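Local coordinates for protein phosphoglycolate phosphatase (Thermoplasma acidophilum, PDB 1KYT) that dephosphorylates 2-phosphoglycolate to glycolate in a magnesium-dependent reaction, and more weakly releases phosphate from pyrophosphate, at residues G67-I72 / E152-A157; I172-D177 / L187-A192. The protein carries 1 engineered substitution. All coordinates share one frame; numbering follows the deposited sequence.

Contact 1: residues G67-I72 / E152-A157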
loop_
_atom_site.group_PDB
_atom_site.type_symbol
_atom_site.label_atom_id
_atom_site.label_comp_id
_atom_site.label_asym_id
_atom_site.label_seq_id
_atom_site.Cartn_x
_atom_site.Cartn_y
_atom_site.Cartn_z
ATOM N N GLY A 67 -6.695 -10.670 12.559
ATOM C CA GLY A 67 -6.525 -11.987 11.988
ATOM C C GLY A 67 -6.792 -11.835 10.502
ATOM O O GLY A 67 -7.141 -10.743 10.031
ATOM N N GLU A 68 -6.629 -12.918 9.758
ATOM C CA GLU A 68 -6.869 -12.900 8.327
ATOM C C GLU A 68 -6.164 -11.743 7.632
ATOM O O GLU A 68 -6.708 -11.107 6.730
ATOM C CB GLU A 68 -8.380 -12.877 8.067
ATOM C CG GLU A 68 -9.102 -14.082 8.668
ATOM C CD GLU A 68 -10.562 -14.192 8.226
ATOM O OE1 GLU A 68 -10.831 -14.160 7.013
ATOM O OE2 GLU A 68 -11.443 -14.317 9.093
ATOM N N ASN A 69 -4.938 -11.499 8.078
ATOM C CA ASN A 69 -4.043 -10.483 7.553
ATOM C C ASN A 69 -4.529 -9.034 7.618
ATOM O O ASN A 69 -4.067 -8.189 6.856
ATOM C CB ASN A 69 -3.630 -10.864 6.123
ATOM C CG ASN A 69 -2.805 -12.144 6.082
ATOM O OD1 ASN A 69 -1.673 -12.196 6.580
ATOM N ND2 ASN A 69 -3.372 -13.185 5.503
ATOM N N GLY A 70 -5.445 -8.754 8.543
ATOM C CA GLY A 70 -5.955 -7.395 8.696
ATOM C C GLY A 70 -7.427 -7.234 8.331
ATOM O O GLY A 70 -8.005 -6.154 8.512
ATOM N N GLY A 71 -8.028 -8.309 7.833
ATOM C CA GLY A 71 -9.422 -8.278 7.433
ATOM C C GLY A 71 -10.437 -8.392 8.555
ATOM O O GLY A 71 -11.612 -8.093 8.353
ATOM N N ILE A 72 -9.990 -8.824 9.727
ATOM C CA ILE A 72 -10.875 -8.969 10.881
ATOM C C ILE A 72 -10.105 -8.581 12.126
ATOM O O ILE A 72 -8.912 -8.899 12.255
ATOM C CB ILE A 72 -11.404 -10.409 10.990
ATOM C CG1 ILE A 72 -12.499 -10.489 12.060
ATOM C CG2 ILE A 72 -10.272 -11.347 11.244
ATOM C CD1 ILE A 72 -13.339 -11.774 11.993
ATOM N N GLU A 152 -6.709 -5.931 1.265
ATOM C CA GLU A 152 -6.972 -6.526 2.568
ATOM C C GLU A 152 -5.612 -6.986 3.073
ATOM O O GLU A 152 -5.236 -8.151 2.902
ATOM C CB GLU A 152 -7.930 -7.704 2.389
ATOM C CG GLU A 152 -8.374 -8.379 3.671
ATOM C CD GLU A 152 -9.448 -9.417 3.423
ATOM O OE1 GLU A 152 -9.731 -9.743 2.231
ATOM O OE2 GLU A 152 -10.010 -9.907 4.418
ATOM N N ASP A 153 -4.882 -6.065 3.702
ATOM C CA ASP A 153 -3.533 -6.351 4.198
ATOM C C ASP A 153 -3.122 -5.611 5.483
ATOM O O ASP A 153 -3.927 -4.956 6.147
ATOM C CB ASP A 153 -2.494 -6.039 3.106
ATOM C CG ASP A 153 -2.486 -4.566 2.700
ATOM O OD1 ASP A 153 -2.812 -3.703 3.542
ATOM O OD2 ASP A 153 -2.142 -4.266 1.540
ATOM N N LYS A 154 -1.843 -5.726 5.815
ATOM C CA LYS A 154 -1.302 -5.104 7.013
ATOM C C LYS A 154 -1.308 -3.576 6.979
ATOM O O LYS A 154 -1.392 -2.928 8.036
ATOM C CB LYS A 154 0.119 -5.625 7.272
ATOM C CG LYS A 154 0.198 -7.113 7.591
ATOM C CD LYS A 154 1.549 -7.456 8.214
ATOM C CE LYS A 154 1.657 -8.913 8.564
ATOM N NZ LYS A 154 1.783 -9.815 7.388
ATOM N N ALA A 155 -1.199 -2.999 5.777
ATOM C CA ALA A 155 -1.237 -1.543 5.623
ATOM C C ALA A 155 -2.627 -1.085 6.077
ATOM O O ALA A 155 -2.776 -0.090 6.789
ATOM C CB ALA A 155 -0.998 -1.152 4.166
ATOM N N PHE A 156 -3.646 -1.832 5.667
ATOM C CA PHE A 156 -5.018 -1.529 6.064
ATOM C C PHE A 156 -5.119 -1.513 7.604
ATOM O O PHE A 156 -5.632 -0.562 8.215
ATOM C CB PHE A 156 -5.955 -2.598 5.495
ATOM C CG PHE A 156 -7.394 -2.427 5.884
ATOM C CD1 PHE A 156 -8.220 -1.566 5.176
ATOM C CD2 PHE A 156 -7.916 -3.103 6.990
ATOM C CE1 PHE A 156 -9.541 -1.374 5.556
ATOM C CE2 PHE A 156 -9.251 -2.911 7.379
ATOM C CZ PHE A 156 -10.059 -2.052 6.668
ATOM N N ALA A 157 -4.629 -2.579 8.219
ATOM C CA ALA A 157 -4.678 -2.715 9.669
ATOM C C ALA A 157 -3.908 -1.632 10.397
ATOM O O ALA A 157 -4.393 -1.105 11.395
ATOM C CB ALA A 157 -4.164 -4.078 10.091
HETATM O O HOH W 1 -0.117 -11.869 8.634
HETATM O O HOH W 2 -0.198 -10.493 5.673
#
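Glu152 lies along the backbone of Gly71. Its CG is anti to the backbone N (chi1 -176°) and the chain stays extended, which carries it from CB past the glycine. CG passes 3.9 Å from Gly71 CA. CD follows the same glycine, and OE2 ends 3.5 Å from Gly71 CA. The other oxygen, OE1, accepts from Asn149 N, which holds the carboxylate in this place. At the helix start, Ala157 CB packs 4.0 Å from Gly70 CA. The Phe156 ring meets Gly70 O obliquely, with CD2 3.4 Å from that oxygen. No direct hydrogen bond joins the two segments. A CA-H...O contact from Asp153 CA to Asn69 O (3.3 Å) is one polar link, and two waters bridge Asn69 OD1 and Lys154 NZ. Asp153 is the N-cap: its OD1 accepts from Phe156 N at 3.0 Å, almost in line with the C-O bond. Lys154, a substrate-binding residue by similarity, also donates through NZ to Asn180 O and forms a salt bridge with Asp181. The 67-72 turn, with a classic beta bulge of Gly71 and Ile72 facing Gly67, connects antiparallel strands 65-67 and 72-74. It abuts helix 154-164, while helix 182-185 touches Asp153 and Pro188 of the second subunit packs on Phe156.

Contact 2: residues I172-D177 / L187-A192. With CA (calcium ion), chain D; CA (calcium ion), chain C.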
loop_
_atom_site.group_PDB
_atom_site.type_symbol
_atom_site.label_atom_id
_atom_site.label_comp_id
_atom_site.label_asym_id
_atom_site.label_seq_id
_atom_site.Cartn_x
_atom_site.Cartn_y
_atom_site.Cartn_z
ATOM N N ILE A 172 4.222 5.276 15.394
ATOM C CA ILE A 172 3.945 3.859 15.203
ATOM C C ILE A 172 5.191 3.119 14.762
ATOM O O ILE A 172 5.925 3.583 13.886
ATOM C CB ILE A 172 2.860 3.625 14.124
ATOM C CG1 ILE A 172 1.510 4.157 14.607
ATOM C CG2 ILE A 172 2.774 2.117 13.765
ATOM C CD1 ILE A 172 0.466 4.154 13.520
ATOM N N LEU A 173 5.430 1.981 15.405
ATOM C CA LEU A 173 6.555 1.121 15.073
ATOM C C LEU A 173 5.978 -0.180 14.506
ATOM O O LEU A 173 5.031 -0.740 15.068
ATOM C CB LEU A 173 7.372 0.812 16.333
ATOM C CG LEU A 173 8.367 -0.349 16.251
ATOM C CD1 LEU A 173 9.396 -0.073 15.153
ATOM C CD2 LEU A 173 9.042 -0.539 17.607
ATOM N N VAL A 174 6.519 -0.651 13.387
ATOM C CA VAL A 174 6.051 -1.917 12.828
ATOM C C VAL A 174 7.197 -2.915 12.824
ATOM O O VAL A 174 8.337 -2.555 12.514
ATOM C CB VAL A 174 5.523 -1.775 11.375
ATOM C CG1 VAL A 174 4.297 -0.878 11.353
ATOM C CG2 VAL A 174 6.609 -1.255 10.479
ATOM N N ILE A 175 6.897 -4.150 13.205
ATOM C CA ILE A 175 7.881 -5.223 13.224
ATOM C C ILE A 175 7.394 -6.344 12.296
ATOM O O ILE A 175 6.297 -6.886 12.457
ATOM C CB ILE A 175 8.104 -5.746 14.666
ATOM C CG1 ILE A 175 8.585 -4.587 15.550
ATOM C CG2 ILE A 175 9.133 -6.869 14.683
ATOM C CD1 ILE A 175 8.652 -4.901 17.037
ATOM N N GLY A 176 8.228 -6.661 11.307
ATOM C CA GLY A 176 7.912 -7.684 10.339
ATOM C C GLY A 176 9.153 -8.436 9.898
ATOM O O GLY A 176 10.246 -8.262 10.455
ATOM N N ASP A 177 9.019 -9.268 8.875
ATOM C CA ASP A 177 10.170 -10.020 8.471
ATOM C C ASP A 177 10.310 -10.329 7.004
ATOM O O ASP A 177 11.393 -10.659 6.570
ATOM C CB ASP A 177 10.225 -11.325 9.277
ATOM C CG ASP A 177 9.113 -12.278 8.906
ATOM O OD1 ASP A 177 8.050 -11.800 8.498
ATOM O OD2 ASP A 177 9.281 -13.505 9.025
ATOM N N LEU A 187 4.803 2.184 4.620
ATOM C CA LEU A 187 4.115 3.331 5.213
ATOM C C LEU A 187 5.164 4.194 5.914
ATOM O O LEU A 187 6.264 3.728 6.188
ATOM C CB LEU A 187 3.058 2.882 6.229
ATOM C CG LEU A 187 1.880 2.068 5.699
ATOM C CD1 LEU A 187 1.046 1.568 6.865
ATOM C CD2 LEU A 187 1.041 2.923 4.763
ATOM N N PRO A 188 4.829 5.456 6.242
ATOM C CA PRO A 188 5.765 6.372 6.904
ATOM C C PRO A 188 5.970 6.111 8.389
ATOM O O PRO A 188 6.296 7.023 9.151
ATOM C CB PRO A 188 5.147 7.756 6.648
ATOM C CG PRO A 188 4.141 7.516 5.550
ATOM C CD PRO A 188 3.602 6.171 5.882
ATOM N N VAL A 189 5.798 4.857 8.789
ATOM C CA VAL A 189 5.948 4.463 10.177
ATOM C C VAL A 189 7.400 4.160 10.520
ATOM O O VAL A 189 8.272 4.180 9.646
ATOM C CB VAL A 189 5.128 3.205 10.453
ATOM C CG1 VAL A 189 3.656 3.487 10.250
ATOM C CG2 VAL A 189 5.580 2.086 9.491
ATOM N N ARG A 190 7.656 3.886 11.797
ATOM C CA ARG A 190 8.995 3.517 12.238
ATOM C C ARG A 190 9.056 2.011 11.966
ATOM O O ARG A 190 8.048 1.312 12.090
ATOM C CB ARG A 190 9.191 3.790 13.727
ATOM C CG ARG A 190 10.654 3.900 14.128
ATOM C CD ARG A 190 11.267 5.196 13.603
ATOM N NE ARG A 190 10.644 6.375 14.205
ATOM C CZ ARG A 190 10.846 6.768 15.459
ATOM N NH1 ARG A 190 11.657 6.084 16.244
ATOM N NH2 ARG A 190 10.217 7.833 15.938
ATOM N N LYS A 191 10.239 1.517 11.611
ATOM C CA LYS A 191 10.407 0.112 11.249
ATOM C C LYS A 191 11.575 -0.604 11.900
ATOM O O LYS A 191 12.661 -0.035 12.047
ATOM C CB LYS A 191 10.587 0.021 9.735
ATOM C CG LYS A 191 9.457 0.609 8.923
ATOM C CD LYS A 191 9.875 0.735 7.469
ATOM C CE LYS A 191 9.867 2.165 7.019
ATOM N NZ LYS A 191 8.475 2.652 6.898
ATOM N N ALA A 192 11.358 -1.868 12.247
ATOM C CA ALA A 192 12.398 -2.698 12.839
ATOM C C ALA A 192 12.170 -4.114 12.348
ATOM O O ALA A 192 11.030 -4.509 12.084
ATOM C CB ALA A 192 12.340 -2.646 14.355
HETATM CA CA CA D . 10.233 -15.190 10.521
HETATM CA CA CA C . 5.770 -11.818 7.610
HETATM O O HOH W 3 5.422 -14.320 7.170
HETATM O O HOH W 4 3.165 -12.308 8.265
HETATM O O HOH W 5 8.852 -16.935 9.095
HETATM O O HOH W 6 9.027 -16.570 12.340
HETATM O O HOH W 7 11.767 -17.133 11.005
#
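Val189 sets its two methyl groups against different residues of strand 172-175. Its CG1 lies 3.9 Å from Ile172 CG2, and these two side chains cross obliquely. Its CG2 lies 3.6 Å from Val174 CG2, where the side chains cross at about a right angle. With CG1 anti to the carbonyl carbon (chi1 -64°), Val174 CG2 falls between the backbone N and the carbonyl carbon, and also meets Lys191 CG. On the other face, Leu173 CD1 leans over the Arg190 carbonyl and reaches Ala192 CB at 4.0 Å. The Arg190 side chain bends off to a salt bridge with Asp170. Between the faces, the strands run parallel. Arg190 N donates to Ile172 O (2.7 Å), Val174 N to Arg190 O (2.8 Å) and Ala192 N to Val174 O (3.1 Å). This is the pairing of a beta-alpha-beta unit, with helix 182-185 in the crossover, in the parallel part of the HAD sheet. Past the strand end, Asp177 OD1 and OD2 each bind a calcium ion, in the magnesium sites of the enzyme. Asp11, the nucleophile, shares the OD1 ion. The chemistry is thus divided: apolar side chains and backbone bonds hold the strands, and beyond them the Asp177 carboxylate bridges two metal ions, as one ligand among several.

Both contacts are largely buried, and contact 1 lies nearer the centre of the chain. Contact 2 pairs two neighbouring strands of the main sheet. Contact 1 instead brings a turn of that sheet against the start of a helix. Backbone hydrogen bonds and methyl packing dominate contact 2; contact 1 relies on van der Waals packing over glycines, a CA-H...O contact and water. The two meet where Ala155 CA packs 4.1 Å from Leu187 CD1, and helix 154-164 leads along the chain to strand 172-175. Each also supplies a residue near the calcium sites: Asp177 as a ligand, Lys154 through its pairing with Asp181.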